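Local coordinates for protein MerB2 (Bacillus megaterium, PDB 5C17) that probably cleaves the carbon-mercury bond of organomercurials as an alkylmercury lyase, and holds a mercury(II) ion through a pair of cysteines, at residues I119-A124 and I168-S173. Sequence-based numbering, arbitrary orientation.
Sequences IHSRCA and IHYFSS
Cys123 and Ala124, just beyond the end of strand 117-122, lie against Tyr170, Phe171 and Ser172 where strand 169-171, at the edge of a three-stranded sheet, runs nearly perpendicular (85°) to the end of strand 117-122 of the larger antiparallel sheet. The backbones are joined once directly: Ala124 N donates to Tyr170 O at 3.0 Å, almost straight at hydrogen. One water bridges beside it, donating to Arg122 O and accepting from Tyr170 N. The Cys123 SG, anti to the backbone N (chi1 177°), points to the turn before helix 174-183. There SG accepts from Ser172 N at 3.2 Å and also sits obliquely by the Phe171 ring, 4.0 Å from CD1, in a sulfur-aromatic contact. Ser172 OG, itself hydrogen-bonded to His176, lies equally near SG. Ala124 CB sits in the angle made by the Phe171 and His169 side chains, both of which also meet Trp180, touching Phe171 CE1 and, at 3.7 Å, CB of His169. The Tyr170 ring extends alongside strand 117-122 toward Ile119. Ser121 OG comes to the edge of this ring, 3.4 Å from CD2, while its hydrogen bond goes to Asn89 of the neighbouring strand. Further along, CG2 of Ile119 approaches the phenol end obliquely, the two side chains crossing at about a right angle; Tyr170 OH is hydrogen-bonded to Thr106 on helix 103-113. Tyr170 thus ties the small sheet to both the large sheet and the helix that follows the mercury ligand Cys102. Unlike Cys102 and Cys165, which hold the mercury, Cys123 has its sulfur engaged as an acceptor by the backbone N-H of Ser172 and packed on the Phe171 ring.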
loop_
_atom_site.group_PDB
_atom_site.type_symbol
_atom_site.label_atom_id
_atom_site.label_comp_id
_atom_site.label_asym_id
_atom_site.label_seq_id
_atom_site.Cartn_x
_atom_site.Cartn_y
_atom_site.Cartn_z
ATOM N N ILE A 119 14.028 -1.062 0.253
ATOM C CA ILE A 119 13.039 -1.272 1.300
ATOM C C ILE A 119 13.734 -1.670 2.587
ATOM O O ILE A 119 14.593 -2.555 2.575
ATOM C CB ILE A 119 12.061 -2.432 0.906
ATOM C CG1 ILE A 119 11.325 -2.086 -0.390
ATOM C CG2 ILE A 119 11.086 -2.772 2.052
ATOM C CD1 ILE A 119 10.775 -3.287 -1.112
ATOM N N HIS A 120 13.327 -1.035 3.683
ATOM C CA HIS A 120 13.749 -1.447 5.016
ATOM C C HIS A 120 12.504 -1.667 5.856
ATOM O O HIS A 120 11.624 -0.808 5.907
ATOM C CB HIS A 120 14.665 -0.407 5.672
ATOM C CG HIS A 120 15.298 -0.877 6.947
ATOM N ND1 HIS A 120 14.607 -0.960 8.134
ATOM C CD2 HIS A 120 16.560 -1.292 7.218
ATOM C CE1 HIS A 120 15.412 -1.409 9.083
ATOM N NE2 HIS A 120 16.606 -1.614 8.554
ATOM N N SER A 121 12.448 -2.827 6.501
ATOM C CA SER A 121 11.300 -3.181 7.317
ATOM C C SER A 121 11.741 -4.054 8.479
ATOM O O SER A 121 12.929 -4.090 8.800
ATOM C CB SER A 121 10.233 -3.860 6.461
ATOM O OG SER A 121 9.015 -4.032 7.164
ATOM N N ARG A 122 10.787 -4.746 9.090
ATOM C CA ARG A 122 11.035 -5.552 10.287
ATOM C C ARG A 122 10.275 -6.854 10.202
ATOM O O ARG A 122 9.159 -6.885 9.715
ATOM C CB ARG A 122 10.566 -4.819 11.550
ATOM C CG ARG A 122 11.336 -3.552 11.878
ATOM C CD ARG A 122 12.650 -3.865 12.517
ATOM N NE ARG A 122 13.485 -2.682 12.646
ATOM C CZ ARG A 122 14.696 -2.685 13.187
ATOM N NH1 ARG A 122 15.190 -3.811 13.699
ATOM N NH2 ARG A 122 15.417 -1.580 13.233
ATOM N N CYS A 123 10.867 -7.926 10.724
ATOM C CA CYS A 123 10.136 -9.171 10.903
ATOM C C CYS A 123 9.105 -8.968 12.000
ATOM O O CYS A 123 9.444 -8.553 13.104
ATOM C CB CYS A 123 11.072 -10.309 11.308
ATOM S SG CYS A 123 10.232 -11.879 11.640
ATOM N N ALA A 124 7.846 -9.264 11.699
ATOM C CA ALA A 124 6.771 -9.090 12.667
ATOM C C ALA A 124 6.903 -10.037 13.854
ATOM O O ALA A 124 6.266 -9.818 14.887
ATOM C CB ALA A 124 5.420 -9.260 12.010
ATOM N N ILE A 168 -1.208 -7.554 7.515
ATOM C CA ILE A 168 -0.222 -8.039 6.574
ATOM C C ILE A 168 1.152 -7.765 7.187
ATOM O O ILE A 168 1.354 -6.750 7.737
ATOM C CB ILE A 168 -0.385 -7.314 5.233
ATOM C CG1 ILE A 168 -1.719 -7.703 4.571
ATOM C CG2 ILE A 168 0.842 -7.492 4.332
ATOM C CD1 ILE A 168 -2.154 -6.783 3.461
ATOM N N HIS A 169 2.044 -8.734 7.050
ATOM C CA HIS A 169 3.356 -8.658 7.654
ATOM C C HIS A 169 4.466 -9.259 6.803
ATOM O O HIS A 169 4.273 -10.094 5.965
ATOM C CB HIS A 169 3.342 -9.475 8.967
ATOM C CG HIS A 169 2.228 -9.133 9.893
ATOM N ND1 HIS A 169 2.107 -7.905 10.493
ATOM C CD2 HIS A 169 1.198 -9.876 10.328
ATOM C CE1 HIS A 169 1.031 -7.908 11.247
ATOM N NE2 HIS A 169 0.460 -9.083 11.150
ATOM N N TYR A 170 5.662 -8.760 7.073
ATOM C CA TYR A 170 6.910 -9.372 6.638
ATOM C C TYR A 170 7.302 -10.335 7.766
ATOM O O TYR A 170 7.169 -10.043 8.910
ATOM C CB TYR A 170 8.070 -8.380 6.473
ATOM C CG TYR A 170 8.296 -7.798 5.069
ATOM C CD1 TYR A 170 8.568 -8.592 3.978
ATOM C CD2 TYR A 170 8.287 -6.440 4.872
ATOM C CE1 TYR A 170 8.809 -8.055 2.758
ATOM C CE2 TYR A 170 8.509 -5.898 3.633
ATOM C CZ TYR A 170 8.765 -6.715 2.568
ATOM O OH TYR A 170 9.012 -6.251 1.324
ATOM N N PHE A 171 7.806 -11.485 7.368
ATOM C CA PHE A 171 8.418 -12.452 8.265
ATOM C C PHE A 171 9.816 -12.798 7.725
ATOM O O PHE A 171 10.033 -12.954 6.537
ATOM C CB PHE A 171 7.585 -13.721 8.519
ATOM C CG PHE A 171 6.387 -13.469 9.384
ATOM C CD1 PHE A 171 6.540 -13.186 10.723
ATOM C CD2 PHE A 171 5.104 -13.448 8.855
ATOM C CE1 PHE A 171 5.461 -12.900 11.506
ATOM C CE2 PHE A 171 4.002 -13.180 9.656
ATOM C CZ PHE A 171 4.197 -12.908 10.984
ATOM N N SER A 172 10.758 -12.968 8.637
ATOM C CA SER A 172 12.127 -13.300 8.275
ATOM C C SER A 172 12.272 -14.682 7.646
ATOM O O SER A 172 13.255 -14.939 6.978
ATOM C CB SER A 172 12.997 -13.225 9.527
ATOM O OG SER A 172 12.406 -13.916 10.610
ATOM N N SER A 173 11.302 -15.562 7.895
ATOM C CA SER A 173 11.274 -16.908 7.338
ATOM C C SER A 173 9.888 -17.483 7.527
ATOM O O SER A 173 9.115 -17.000 8.355
ATOM C CB SER A 173 12.277 -17.829 8.040
ATOM O OG SER A 173 11.865 -18.067 9.375
HETATM O O HOH W 1 6.344 -6.753 9.185
#